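Local coordinates for protein type I site-specific restriction-modification system, R (Restriction) subunit (Vibrio vulnificus, PDB 3H1T) that probably cleaves and translocates DNA at the expense of ATP as the HsdR subunit of a type I restriction enzyme, present here without its C-terminal part, at residues A[86-91]-A[147-152]; A[116-121]-A[129-134]; A[45-50]-A[81-86]; A[33-38]-A[76-81]. All coordinates share one frame; numbering follows the deposited sequence.

In the fold
Following the chain from the N terminus, helix 26-40 provides residues 33-38, and contact 4 closes when strand 75-81 comes back alongside that helix. Contact 3 starts at 45-50, inside this first loop, and ends at 81-86, just past it, so contacts 4 and 3 cross and share Lys81. Contact 1 opens in the next strand, at 86-91, and closes on helix 146-157. The hairpin of contact 2 lies wholly within that long excursion. Together the four tie the N-terminal mixed sheet to helices 26-40 and 146-157 on one of its faces. Order and layering are consistent with the nuclease domain expected at the start of HsdR subunits, ahead of the two helicase-like domains.

Contact 1. Residues A[86-91]-A[147-152]; sequences FPIAVV and DELFKR
Ile88 reaches from strand 86-91 to the backbone of helix 147-152 between Leu149 and Phe150. From its CB, CG2 branches off toward the backbone N of Tyr82, while CG1 stands anti to the backbone N (chi1 -168°) and passes the ring of Phe118 on its way to the helix. The tip, CD1, ends against the peptide joining the two helix residues, 3.8 Å from Leu149 C and 3.7 Å from Phe150 N. It also touches Leu149 CB at 4.0 Å. Isoleucine suits this place, because its chain is long enough for the end methyl to meet the helix backbone.

At Ala89 the reaching is done from the helix: Leu149 CD1 comes to 3.8 Å from Ala89 CB, and a methyl side chain suits that approach. Ile88 and Ala89 can both point at the helix because together they face Leu80 in a classic beta bulge. At the other end, Phe86 and Phe150 form an offset edge-to-face pair, the edge of Phe150 turned to the face of Phe86 with the planes at 90° and the centroids 5.8 Å apart. Phe150 also stacks on Tyr82, and Leu167 touches both phenylalanines.

All five touching residues are buried and apolar. The helix runs across the strand at 110°, packing on one face of the mixed sheet as in a layered alpha/beta domain.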
loop_
_atom_site.group_PDB
_atom_site.type_symbol
_atom_site.label_atom_id
_atom_site.label_comp_id
_atom_site.label_asym_id
_atom_site.label_seq_id
_atom_site.Cartn_x
_atom_site.Cartn_y
_atom_site.Cartn_z
ATOM N N PHE A 86 9.907 8.038 16.808
ATOM C CA PHE A 86 10.496 6.717 17.005
ATOM C C PHE A 86 9.867 5.868 18.115
ATOM O O PHE A 86 10.370 5.818 19.241
ATOM C CB PHE A 86 12.010 6.860 17.221
ATOM C CG PHE A 86 12.783 5.581 17.023
ATOM C CD1 PHE A 86 12.943 4.671 18.066
ATOM C CD2 PHE A 86 13.372 5.294 15.794
ATOM C CE1 PHE A 86 13.678 3.506 17.881
ATOM C CE2 PHE A 86 14.111 4.131 15.608
ATOM C CZ PHE A 86 14.263 3.241 16.650
ATOM N N PRO A 87 8.751 5.189 17.810
ATOM C CA PRO A 87 8.067 4.326 18.774
ATOM C C PRO A 87 8.982 3.143 19.121
ATOM O O PRO A 87 9.797 2.728 18.296
ATOM C CB PRO A 87 6.805 3.904 18.016
ATOM C CG PRO A 87 7.223 3.954 16.590
ATOM C CD PRO A 87 8.029 5.229 16.529
ATOM N N ILE A 88 8.877 2.596 20.322
ATOM C CA ILE A 88 9.745 1.495 20.662
ATOM C C ILE A 88 9.123 0.350 21.465
ATOM O O ILE A 88 9.628 -0.761 21.423
ATOM C CB ILE A 88 11.023 2.026 21.390
ATOM C CG1 ILE A 88 12.078 0.907 21.478
ATOM C CG2 ILE A 88 10.642 2.572 22.761
ATOM C CD1 ILE A 88 13.495 1.400 21.738
ATOM N N ALA A 89 8.032 0.597 22.180
ATOM C CA ALA A 89 7.375 -0.468 22.950
ATOM C C ALA A 89 5.863 -0.292 23.075
ATOM O O ALA A 89 5.310 0.757 22.747
ATOM C CB ALA A 89 7.997 -0.590 24.352
ATOM N N VAL A 90 5.193 -1.322 23.570
ATOM C CA VAL A 90 3.751 -1.245 23.724
ATOM C C VAL A 90 3.289 -1.949 25.002
ATOM O O VAL A 90 3.899 -2.928 25.435
ATOM C CB VAL A 90 3.053 -1.835 22.457
ATOM C CG1 VAL A 90 3.264 -3.341 22.372
ATOM C CG2 VAL A 90 1.587 -1.456 22.455
ATOM N N VAL A 91 2.224 -1.438 25.607
ATOM C CA VAL A 91 1.722 -2.000 26.850
ATOM C C VAL A 91 0.240 -2.364 26.841
ATOM O O VAL A 91 -0.597 -1.611 26.352
ATOM C CB VAL A 91 1.925 -0.999 28.029
ATOM C CG1 VAL A 91 1.527 -1.652 29.357
ATOM C CG2 VAL A 91 3.368 -0.545 28.070
ATOM N N ASP A 147 16.119 4.795 27.559
ATOM C CA ASP A 147 17.524 4.554 27.255
ATOM C C ASP A 147 17.878 3.070 27.280
ATOM O O ASP A 147 18.588 2.585 26.395
ATOM C CB ASP A 147 18.394 5.339 28.239
ATOM C CG ASP A 147 19.859 5.340 27.858
ATOM O OD1 ASP A 147 20.536 4.305 28.054
ATOM O OD2 ASP A 147 20.324 6.390 27.367
ATOM N N GLU A 148 17.387 2.349 28.287
ATOM C CA GLU A 148 17.663 0.917 28.400
ATOM C C GLU A 148 17.142 0.167 27.168
ATOM O O GLU A 148 17.866 -0.636 26.575
ATOM C CB GLU A 148 17.020 0.331 29.666
ATOM C CG GLU A 148 17.543 0.907 30.979
ATOM C CD GLU A 148 16.898 0.271 32.202
ATOM O OE1 GLU A 148 15.724 -0.140 32.111
ATOM O OE2 GLU A 148 17.552 0.198 33.264
ATOM N N LEU A 149 15.893 0.423 26.776
ATOM C CA LEU A 149 15.329 -0.247 25.609
ATOM C C LEU A 149 16.035 0.094 24.299
ATOM O O LEU A 149 16.282 -0.788 23.478
ATOM C CB LEU A 149 13.838 0.065 25.454
ATOM C CG LEU A 149 12.858 -0.479 26.507
ATOM C CD1 LEU A 149 11.465 -0.479 25.894
ATOM C CD2 LEU A 149 13.241 -1.897 26.934
ATOM N N PHE A 150 16.348 1.372 24.097
ATOM C CA PHE A 150 17.017 1.820 22.880
ATOM C C PHE A 150 18.420 1.218 22.798
ATOM O O PHE A 150 18.928 0.954 21.713
ATOM C CB PHE A 150 17.093 3.346 22.860
ATOM C CG PHE A 150 17.625 3.919 21.574
ATOM C CD1 PHE A 150 16.947 3.716 20.378
ATOM C CD2 PHE A 150 18.787 4.688 21.558
ATOM C CE1 PHE A 150 17.408 4.271 19.181
ATOM C CE2 PHE A 150 19.262 5.252 20.368
ATOM C CZ PHE A 150 18.568 5.042 19.174
ATOM N N LYS A 151 19.049 1.004 23.950
ATOM C CA LYS A 151 20.383 0.402 23.970
ATOM C C LYS A 151 20.241 -1.072 23.594
ATOM O O LYS A 151 21.137 -1.653 22.986
ATOM C CB LYS A 151 21.016 0.509 25.362
ATOM C CG LYS A 151 21.417 1.912 25.802
ATOM C CD LYS A 151 22.920 2.169 25.626
ATOM C CE LYS A 151 23.543 2.834 26.859
ATOM N NZ LYS A 151 22.945 4.167 27.166
ATOM N N ARG A 152 19.121 -1.678 23.989
ATOM C CA ARG A 152 18.847 -3.081 23.667
ATOM C C ARG A 152 18.525 -3.182 22.177
ATOM O O ARG A 152 18.956 -4.105 21.495
ATOM C CB ARG A 152 17.630 -3.620 24.432
ATOM C CG ARG A 152 17.789 -3.891 25.914
ATOM C CD ARG A 152 16.576 -4.684 26.392
ATOM N NE ARG A 152 16.208 -4.443 27.786
ATOM C CZ ARG A 152 15.138 -4.962 28.385
ATOM N NH1 ARG A 152 14.315 -5.760 27.722
ATOM N NH2 ARG A 152 14.890 -4.689 29.659
#

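Contact 2. Residues A[116-121]-A[129-134]; sequences LKFAYS and EFDYTT
Tyr120 and Glu129 face each other across the strands with different first torsions: the tyrosine CG lies anti to its carbonyl carbon (chi1 -57°), the glutamate CG opposite its backbone N (chi1 175°). The two side chains therefore run side by side on one face of an antiparallel beta hairpin, strands 118-122 and 127-131. Tyr120 OH donates at 2.7 Å to the anti lone pair of Glu129 OE2, on the side away from OE1, with ring and carboxylate 50° apart. The glutamate's methylene chain runs obliquely past the CE1 side of the ring, out of its plane, Glu129 CG 3.2 Å from Tyr120 CE1.

Two pairs along, on the same face, Asp131 brings its carboxylate to the edge of Phe118, with OD2 3.3 Å from CE1 of that ring. An aromatic C-H edge is a tolerable neighbour for an anion. Both acids meet Arg152 of the covering helix, whose NH1 makes salt bridges to Glu129 OE2 and Asp131 OD2; the guanidinium probably lowers the cost of burying two carboxylates together.

Between these pairs, Ala119 N bonds to Phe130 O at 3.1 Å and Phe130 N to Ala119 O at 2.9 Å. Ala119 points to the other face, where helix 104-114 packs and a small residue fits. Beyond the strands, Asp131 OD1 accepts from Thr133 N, an Asx turn. The Tyr132 and Lys117 side chains cross at about a right angle, and Tyr132 OH bonds to Glu112. Tyr132 N donates at 3.0 Å to Lys117 O, which also lies at the edge of the tyrosine ring, while Leu116 O sits over one face.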
loop_
_atom_site.group_PDB
_atom_site.type_symbol
_atom_site.label_atom_id
_atom_site.label_comp_id
_atom_site.label_asym_id
_atom_site.label_seq_id
_atom_site.Cartn_x
_atom_site.Cartn_y
_atom_site.Cartn_z
ATOM N N LEU A 116 7.314 -3.459 16.707
ATOM C CA LEU A 116 8.099 -3.171 17.905
ATOM C C LEU A 116 8.766 -4.421 18.444
ATOM O O LEU A 116 8.311 -5.536 18.188
ATOM C CB LEU A 116 7.215 -2.571 18.995
ATOM C CG LEU A 116 6.359 -1.417 18.446
ATOM C CD1 LEU A 116 5.524 -0.833 19.562
ATOM C CD2 LEU A 116 7.230 -0.333 17.802
ATOM N N LYS A 117 9.854 -4.223 19.183
ATOM C CA LYS A 117 10.637 -5.311 19.764
ATOM C C LYS A 117 10.405 -5.502 21.256
ATOM O O LYS A 117 11.015 -6.380 21.859
ATOM C CB LYS A 117 12.129 -5.039 19.550
ATOM C CG LYS A 117 12.815 -5.889 18.500
ATOM C CD LYS A 117 12.333 -5.567 17.096
ATOM C CE LYS A 117 13.120 -6.358 16.040
ATOM N NZ LYS A 117 12.313 -7.423 15.377
ATOM N N PHE A 118 9.549 -4.692 21.864
ATOM C CA PHE A 118 9.291 -4.833 23.292
ATOM C C PHE A 118 7.800 -4.804 23.611
ATOM O O PHE A 118 7.078 -3.910 23.181
ATOM C CB PHE A 118 10.036 -3.736 24.062
ATOM C CG PHE A 118 11.511 -3.723 23.790
ATOM C CD1 PHE A 118 12.334 -4.742 24.274
ATOM C CD2 PHE A 118 12.062 -2.761 22.940
ATOM C CE1 PHE A 118 13.683 -4.817 23.902
ATOM C CE2 PHE A 118 13.407 -2.818 22.563
ATOM C CZ PHE A 118 14.220 -3.852 23.043
ATOM N N ALA A 119 7.332 -5.788 24.363
ATOM C CA ALA A 119 5.920 -5.839 24.700
ATOM C C ALA A 119 5.700 -6.056 26.188
ATOM O O ALA A 119 6.408 -6.844 26.810
ATOM C CB ALA A 119 5.236 -6.956 23.897
ATOM N N TYR A 120 4.714 -5.368 26.758
ATOM C CA TYR A 120 4.429 -5.478 28.184
ATOM C C TYR A 120 2.977 -5.725 28.517
ATOM O O TYR A 120 2.076 -5.202 27.890
ATOM C CB TYR A 120 4.871 -4.204 28.897
ATOM C CG TYR A 120 6.321 -3.904 28.673
ATOM C CD1 TYR A 120 7.299 -4.489 29.480
ATOM C CD2 TYR A 120 6.724 -3.120 27.595
ATOM C CE1 TYR A 120 8.650 -4.304 29.212
ATOM C CE2 TYR A 120 8.071 -2.929 27.308
ATOM C CZ TYR A 120 9.029 -3.528 28.113
ATOM O OH TYR A 120 10.347 -3.373 27.790
ATOM N N SER A 121 2.754 -6.540 29.526
ATOM C CA SER A 121 1.426 -6.801 29.999
ATOM C C SER A 121 1.525 -6.422 31.469
ATOM O O SER A 121 2.483 -6.799 32.143
ATOM C CB SER A 121 1.080 -8.274 29.812
ATOM O OG SER A 121 -0.217 -8.508 30.286
ATOM N N GLU A 129 7.160 -8.821 30.761
ATOM C CA GLU A 129 7.800 -8.374 29.533
ATOM C C GLU A 129 8.153 -9.496 28.554
ATOM O O GLU A 129 8.610 -10.560 28.960
ATOM C CB GLU A 129 9.087 -7.610 29.864
ATOM C CG GLU A 129 9.912 -7.187 28.647
ATOM C CD GLU A 129 11.327 -6.719 28.985
ATOM O OE1 GLU A 129 12.181 -7.570 29.308
ATOM O OE2 GLU A 129 11.585 -5.500 28.920
ATOM N N PHE A 130 7.903 -9.267 27.270
ATOM C CA PHE A 130 8.323 -10.222 26.271
ATOM C C PHE A 130 9.281 -9.402 25.431
ATOM O O PHE A 130 8.910 -8.385 24.848
ATOM C CB PHE A 130 7.216 -10.747 25.365
ATOM C CG PHE A 130 7.733 -11.736 24.355
ATOM C CD1 PHE A 130 7.912 -13.076 24.699
ATOM C CD2 PHE A 130 8.156 -11.307 23.096
ATOM C CE1 PHE A 130 8.513 -13.970 23.806
ATOM C CE2 PHE A 130 8.763 -12.194 22.198
ATOM C CZ PHE A 130 8.940 -13.521 22.551
ATOM N N ASP A 131 10.525 -9.838 25.379
ATOM C CA ASP A 131 11.534 -9.115 24.633
ATOM C C ASP A 131 11.864 -9.882 23.356
ATOM O O ASP A 131 12.411 -10.986 23.413
ATOM C CB ASP A 131 12.766 -8.967 25.526
ATOM C CG ASP A 131 13.875 -8.168 24.884
ATOM O OD1 ASP A 131 14.032 -8.209 23.651
ATOM O OD2 ASP A 131 14.618 -7.507 25.634
ATOM N N TYR A 132 11.524 -9.306 22.207
ATOM C CA TYR A 132 11.801 -9.971 20.947
ATOM C C TYR A 132 13.290 -10.120 20.655
ATOM O O TYR A 132 13.680 -11.021 19.909
ATOM C CB TYR A 132 11.103 -9.248 19.787
ATOM C CG TYR A 132 9.596 -9.385 19.817
ATOM C CD1 TYR A 132 8.833 -8.637 20.709
ATOM C CD2 TYR A 132 8.940 -10.297 18.986
ATOM C CE1 TYR A 132 7.462 -8.779 20.777
ATOM C CE2 TYR A 132 7.558 -10.456 19.047
ATOM C CZ TYR A 132 6.824 -9.694 19.952
ATOM O OH TYR A 132 5.470 -9.857 20.065
ATOM N N THR A 133 14.123 -9.267 21.254
ATOM C CA THR A 133 15.559 -9.352 21.008
ATOM C C THR A 133 16.197 -10.550 21.723
ATOM O O THR A 133 17.266 -10.998 21.328
ATOM C CB THR A 133 16.296 -8.058 21.432
ATOM O OG1 THR A 133 16.266 -7.930 22.859
ATOM C CG2 THR A 133 15.632 -6.833 20.805
ATOM N N THR A 134 15.553 -11.071 22.763
ATOM C CA THR A 134 16.094 -12.234 23.462
ATOM C C THR A 134 15.134 -13.419 23.443
ATOM O O THR A 134 15.540 -14.564 23.625
ATOM C CB THR A 134 16.413 -11.947 24.944
ATOM O OG1 THR A 134 15.208 -11.631 25.639
ATOM C CG2 THR A 134 17.375 -10.799 25.073
#

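Contact 3. Residues A[45-50]-A[81-86]; sequences NNPSAI and KYTRDF
Ala49 and Lys81 form an antiparallel hydrogen-bonded pair, Ala49 N bonded to Lys81 O and Lys81 N to Ala49 O, both at 3.0 Å. With this pair the two strands part company: a cis peptide bond precedes Pro47 in one segment, and in the other the chain turns a corner at Tyr82. Thr83 to Phe86 then make a type I turn, with Tyr82 and Thr83 both facing Phe86 in a classic beta bulge.

Ser48 carries the contact past the last regular pair. Its OG lies on the side of its own backbone N (chi1 -54°), from where it donates to Tyr82 O at 2.8 Å, approaching 24° from the carbonyl plane. Ser48 CA lies close to two successive carbonyls, 3.2 Å from Lys81 O and 3.1 Å from Tyr82 O. A small hydroxylated residue suits the spot, since it can come this near and still supply a donor to the carbonyl of Tyr82, where the chain turns its corner.

This is where the outermost strand 49-55 joins the mixed sheet, next to the tight connection between strands 75-81 and 86-93, a beta hairpin. Pro47 packs against the turn end of that hairpin, its ring CG 3.7 Å from Thr83 OG1, the two side chains meeting at a slant. Tyr82 turns its side chain from this segment to helix 146-157, stacking with Phe150 and touching Pro146. Asp85, within the turn, is bonded through its carboxylate to Tyr171 N and His173 NE2.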
loop_
_atom_site.group_PDB
_atom_site.type_symbol
_atom_site.label_atom_id
_atom_site.label_comp_id
_atom_site.label_asym_id
_atom_site.label_seq_id
_atom_site.Cartn_x
_atom_site.Cartn_y
_atom_site.Cartn_z
ATOM N N ASN A 45 9.900 12.146 29.813
ATOM C CA ASN A 45 11.004 13.099 29.773
ATOM C C ASN A 45 11.480 13.207 28.332
ATOM O O ASN A 45 12.005 12.238 27.774
ATOM C CB ASN A 45 12.152 12.602 30.642
ATOM C CG ASN A 45 11.789 12.526 32.112
ATOM O OD1 ASN A 45 12.421 11.792 32.876
ATOM N ND2 ASN A 45 10.783 13.293 32.521
ATOM N N ASN A 46 11.328 14.392 27.743
ATOM C CA ASN A 46 11.703 14.649 26.348
ATOM C C ASN A 46 13.105 14.123 25.986
ATOM O O ASN A 46 14.048 14.284 26.752
ATOM C CB ASN A 46 11.577 16.148 26.073
ATOM C CG ASN A 46 10.164 16.671 26.342
ATOM O OD1 ASN A 46 9.966 17.772 26.862
ATOM N ND2 ASN A 46 9.164 15.861 25.963
ATOM N N PRO A 47 13.270 13.602 24.753
ATOM C CA PRO A 47 12.279 13.447 23.682
ATOM C C PRO A 47 11.281 12.291 23.785
ATOM O O PRO A 47 10.359 12.197 22.976
ATOM C CB PRO A 47 13.171 13.351 22.450
ATOM C CG PRO A 47 14.232 12.463 22.939
ATOM C CD PRO A 47 14.559 13.028 24.323
ATOM N N SER A 48 11.437 11.419 24.772
ATOM C CA SER A 48 10.518 10.289 24.894
ATOM C C SER A 48 9.105 10.732 25.244
ATOM O O SER A 48 8.912 11.823 25.783
ATOM C CB SER A 48 11.026 9.317 25.958
ATOM O OG SER A 48 12.358 8.938 25.671
ATOM N N ALA A 49 8.120 9.889 24.939
ATOM C CA ALA A 49 6.729 10.210 25.247
ATOM C C ALA A 49 5.897 8.951 25.494
ATOM O O ALA A 49 6.348 7.824 25.247
ATOM C CB ALA A 49 6.105 11.013 24.103
ATOM N N ILE A 50 4.692 9.166 26.018
ATOM C CA ILE A 50 3.725 8.111 26.300
ATOM C C ILE A 50 2.457 8.554 25.615
ATOM O O ILE A 50 2.032 9.699 25.771
ATOM C CB ILE A 50 3.329 8.003 27.801
ATOM C CG1 ILE A 50 4.494 7.494 28.642
ATOM C CG2 ILE A 50 2.176 7.042 27.968
ATOM C CD1 ILE A 50 5.234 8.594 29.338
ATOM N N LYS A 81 7.154 5.850 23.125
ATOM C CA LYS A 81 8.006 6.372 22.070
ATOM C C LYS A 81 9.343 6.817 22.625
ATOM O O LYS A 81 9.401 7.582 23.588
ATOM C CB LYS A 81 7.308 7.539 21.341
ATOM C CG LYS A 81 5.950 7.158 20.751
ATOM C CD LYS A 81 5.524 8.040 19.586
ATOM C CE LYS A 81 5.087 9.421 20.011
ATOM N NZ LYS A 81 4.210 10.012 18.963
ATOM N N TYR A 82 10.420 6.301 22.043
ATOM C CA TYR A 82 11.749 6.690 22.489
ATOM C C TYR A 82 11.925 8.155 22.110
ATOM O O TYR A 82 12.442 8.971 22.874
ATOM C CB TYR A 82 12.821 5.871 21.793
ATOM C CG TYR A 82 14.187 6.345 22.185
ATOM C CD1 TYR A 82 14.606 6.270 23.512
ATOM C CD2 TYR A 82 15.053 6.892 21.244
ATOM C CE1 TYR A 82 15.860 6.724 23.894
ATOM C CE2 TYR A 82 16.308 7.351 21.613
ATOM C CZ TYR A 82 16.708 7.264 22.939
ATOM O OH TYR A 82 17.957 7.708 23.304
ATOM N N THR A 83 11.469 8.453 20.904
ATOM C CA THR A 83 11.512 9.778 20.329
ATOM C C THR A 83 10.122 10.026 19.745
ATOM O O THR A 83 9.284 9.116 19.719
ATOM C CB THR A 83 12.623 9.838 19.265
ATOM O OG1 THR A 83 13.781 10.445 19.848
ATOM C CG2 THR A 83 12.211 10.612 18.064
ATOM N N ARG A 84 9.860 11.260 19.331
ATOM C CA ARG A 84 8.567 11.619 18.779
ATOM C C ARG A 84 8.297 10.770 17.556
ATOM O O ARG A 84 7.219 10.196 17.423
ATOM C CB ARG A 84 8.517 13.108 18.403
ATOM C CG ARG A 84 7.105 13.599 18.072
ATOM C CD ARG A 84 7.029 14.276 16.717
ATOM N NE ARG A 84 7.474 15.670 16.733
ATOM C CZ ARG A 84 7.869 16.315 15.640
ATOM N NH1 ARG A 84 7.875 15.676 14.482
ATOM N NH2 ARG A 84 8.240 17.588 15.690
ATOM N N ASP A 85 9.290 10.679 16.676
ATOM C CA ASP A 85 9.184 9.910 15.447
ATOM C C ASP A 85 9.792 8.529 15.576
ATOM O O ASP A 85 10.151 7.915 14.570
ATOM C CB ASP A 85 9.872 10.656 14.299
ATOM C CG ASP A 85 9.179 11.952 13.946
ATOM O OD1 ASP A 85 7.932 11.959 13.932
ATOM O OD2 ASP A 85 9.869 12.959 13.672
ATOM N N PHE A 86 9.907 8.038 16.808
ATOM C CA PHE A 86 10.496 6.717 17.005
ATOM C C PHE A 86 9.867 5.868 18.115
ATOM O O PHE A 86 10.370 5.818 19.241
ATOM C CB PHE A 86 12.010 6.860 17.221
ATOM C CG PHE A 86 12.783 5.581 17.023
ATOM C CD1 PHE A 86 12.943 4.671 18.066
ATOM C CD2 PHE A 86 13.372 5.294 15.794
ATOM C CE1 PHE A 86 13.678 3.506 17.881
ATOM C CE2 PHE A 86 14.111 4.131 15.608
ATOM C CZ PHE A 86 14.263 3.241 16.650
#

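Contact 4. Residues A[33-38]-A[76-81]; sequences YVTPKL and ADYLLK
Val34 and Leu38 of helix 33-38 point at Tyr78 and Leu80, and Thr35 joins them from the flank; the strand runs almost parallel to the helix, the axes 2° apart in direction and 11.8 Å apart in space. This is helix-on-sheet packing of an alpha/beta layer, with helix 26-40 lying over strand 75-81 of the N-terminal mixed sheet. The domain is consistent with the PD-(D/E)xK nuclease fold of HsdR subunits.

Tyr78 fills much of the gap. A chi1 of -62° puts the ring beside the backbone N of Tyr78, and it rises from the sheet toward the helix, with Leu38 and Val34 on the same side of its plane and Thr35 at its hydroxyl end. Leu38 CD1 sits over one face, 3.8 Å from the ring centroid and 22° off the normal, a CH-pi contact. Val34 CG1 comes in at a slant, 3.5 Å from Tyr78 CE1. A tyrosine is well chosen here: its flat ring accepts methyl groups, while its length takes the hydroxyl to the helix.

Leu38 divides its work, since its other methyl, CD2, meets Leu80 CD2 at 3.8 Å. Leu and Val give the interface branched tips that pack around a ring. Pro36, whose N can donate no hydrogen bond, sits at a kink of the helix between them.

The one polar link is at the ring's far end, where Tyr78 OH donates to Thr35 OG1 at 2.9 Å, near the ring plane. The same Thr35 OG1 is hydrogen-bonded to Cys30 O, five residues earlier in the helix.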
loop_
_atom_site.group_PDB
_atom_site.type_symbol
_atom_site.label_atom_id
_atom_site.label_comp_id
_atom_site.label_asym_id
_atom_site.label_seq_id
_atom_site.Cartn_x
_atom_site.Cartn_y
_atom_site.Cartn_z
ATOM N N TYR A 33 -1.630 2.991 39.122
ATOM C CA TYR A 33 -0.353 2.270 39.027
ATOM C C TYR A 33 0.439 2.401 37.736
ATOM O O TYR A 33 1.599 2.828 37.751
ATOM C CB TYR A 33 -0.529 0.773 39.265
ATOM C CG TYR A 33 -1.087 0.410 40.606
ATOM C CD1 TYR A 33 -2.450 0.504 40.853
ATOM C CD2 TYR A 33 -0.258 -0.079 41.620
ATOM C CE1 TYR A 33 -2.983 0.115 42.072
ATOM C CE2 TYR A 33 -0.781 -0.474 42.846
ATOM C CZ TYR A 33 -2.147 -0.373 43.067
ATOM O OH TYR A 33 -2.688 -0.773 44.268
ATOM N N VAL A 34 -0.176 2.014 36.618
ATOM C CA VAL A 34 0.511 2.007 35.345
ATOM C C VAL A 34 1.143 3.315 34.892
ATOM O O VAL A 34 2.357 3.362 34.670
ATOM C CB VAL A 34 -0.407 1.470 34.249
ATOM C CG1 VAL A 34 0.391 1.231 32.988
ATOM C CG2 VAL A 34 -1.066 0.168 34.728
ATOM N N THR A 35 0.350 4.370 34.737
ATOM C CA THR A 35 0.912 5.651 34.305
ATOM C C THR A 35 1.997 6.167 35.262
ATOM O O THR A 35 3.043 6.643 34.835
ATOM C CB THR A 35 -0.186 6.737 34.157
ATOM O OG1 THR A 35 -1.193 6.261 33.254
ATOM C CG2 THR A 35 0.410 8.029 33.574
ATOM N N PRO A 36 1.756 6.093 36.578
ATOM C CA PRO A 36 2.819 6.584 37.454
ATOM C C PRO A 36 4.126 5.804 37.261
ATOM O O PRO A 36 5.204 6.387 37.185
ATOM C CB PRO A 36 2.209 6.419 38.835
ATOM C CG PRO A 36 0.775 6.748 38.561
ATOM C CD PRO A 36 0.493 5.941 37.321
ATOM N N LYS A 37 4.029 4.484 37.160
ATOM C CA LYS A 37 5.228 3.661 36.981
ATOM C C LYS A 37 5.913 3.954 35.656
ATOM O O LYS A 37 7.141 3.876 35.559
ATOM C CB LYS A 37 4.897 2.167 37.105
ATOM C CG LYS A 37 4.642 1.735 38.547
ATOM C CD LYS A 37 4.301 0.250 38.659
ATOM C CE LYS A 37 4.153 -0.191 40.109
ATOM N NZ LYS A 37 3.934 -1.663 40.231
ATOM N N LEU A 38 5.140 4.296 34.630
ATOM C CA LEU A 38 5.756 4.612 33.340
ATOM C C LEU A 38 6.544 5.929 33.459
ATOM O O LEU A 38 7.666 6.050 32.940
ATOM C CB LEU A 38 4.699 4.720 32.229
ATOM C CG LEU A 38 4.170 3.365 31.697
ATOM C CD1 LEU A 38 2.920 3.574 30.845
ATOM C CD2 LEU A 38 5.254 2.653 30.876
ATOM N N ALA A 76 -4.012 0.637 21.104
ATOM C CA ALA A 76 -3.163 0.019 22.109
ATOM C C ALA A 76 -3.257 0.871 23.379
ATOM O O ALA A 76 -3.283 2.096 23.294
ATOM C CB ALA A 76 -1.715 -0.044 21.617
ATOM N N ASP A 77 -3.324 0.235 24.545
ATOM C CA ASP A 77 -3.426 0.987 25.793
ATOM C C ASP A 77 -2.343 2.056 25.896
ATOM O O ASP A 77 -2.643 3.214 26.173
ATOM C CB ASP A 77 -3.364 0.054 26.999
ATOM C CG ASP A 77 -4.555 -0.865 27.072
ATOM O OD1 ASP A 77 -5.645 -0.441 26.642
ATOM O OD2 ASP A 77 -4.414 -1.999 27.567
ATOM N N TYR A 78 -1.090 1.672 25.673
ATOM C CA TYR A 78 0.011 2.615 25.717
ATOM C C TYR A 78 1.019 2.309 24.637
ATOM O O TYR A 78 1.267 1.157 24.307
ATOM C CB TYR A 78 0.763 2.587 27.046
ATOM C CG TYR A 78 -0.022 2.954 28.282
ATOM C CD1 TYR A 78 -0.746 1.988 28.984
ATOM C CD2 TYR A 78 0.053 4.235 28.811
ATOM C CE1 TYR A 78 -1.364 2.287 30.184
ATOM C CE2 TYR A 78 -0.561 4.542 30.019
ATOM C CZ TYR A 78 -1.266 3.552 30.703
ATOM O OH TYR A 78 -1.843 3.787 31.930
ATOM N N LEU A 79 1.608 3.366 24.099
ATOM C CA LEU A 79 2.623 3.252 23.085
ATOM C C LEU A 79 3.763 4.027 23.722
ATOM O O LEU A 79 3.575 5.155 24.170
ATOM C CB LEU A 79 2.151 3.911 21.790
ATOM C CG LEU A 79 2.788 3.624 20.417
ATOM C CD1 LEU A 79 3.452 4.879 19.907
ATOM C CD2 LEU A 79 3.773 2.473 20.492
ATOM N N LEU A 80 4.942 3.423 23.794
ATOM C CA LEU A 80 6.079 4.096 24.399
ATOM C C LEU A 80 6.998 4.541 23.286
ATOM O O LEU A 80 7.546 3.717 22.574
ATOM C CB LEU A 80 6.797 3.148 25.351
ATOM C CG LEU A 80 5.884 2.533 26.414
ATOM C CD1 LEU A 80 6.717 1.659 27.317
ATOM C CD2 LEU A 80 5.197 3.601 27.237
ATOM N N LYS A 81 7.154 5.850 23.125
ATOM C CA LYS A 81 8.006 6.372 22.070
ATOM C C LYS A 81 9.343 6.817 22.625
ATOM O O LYS A 81 9.401 7.582 23.588
ATOM C CB LYS A 81 7.308 7.539 21.341
ATOM C CG LYS A 81 5.950 7.158 20.751
ATOM C CD LYS A 81 5.524 8.040 19.586
ATOM C CE LYS A 81 5.087 9.421 20.011
ATOM N NZ LYS A 81 4.210 10.012 18.963
#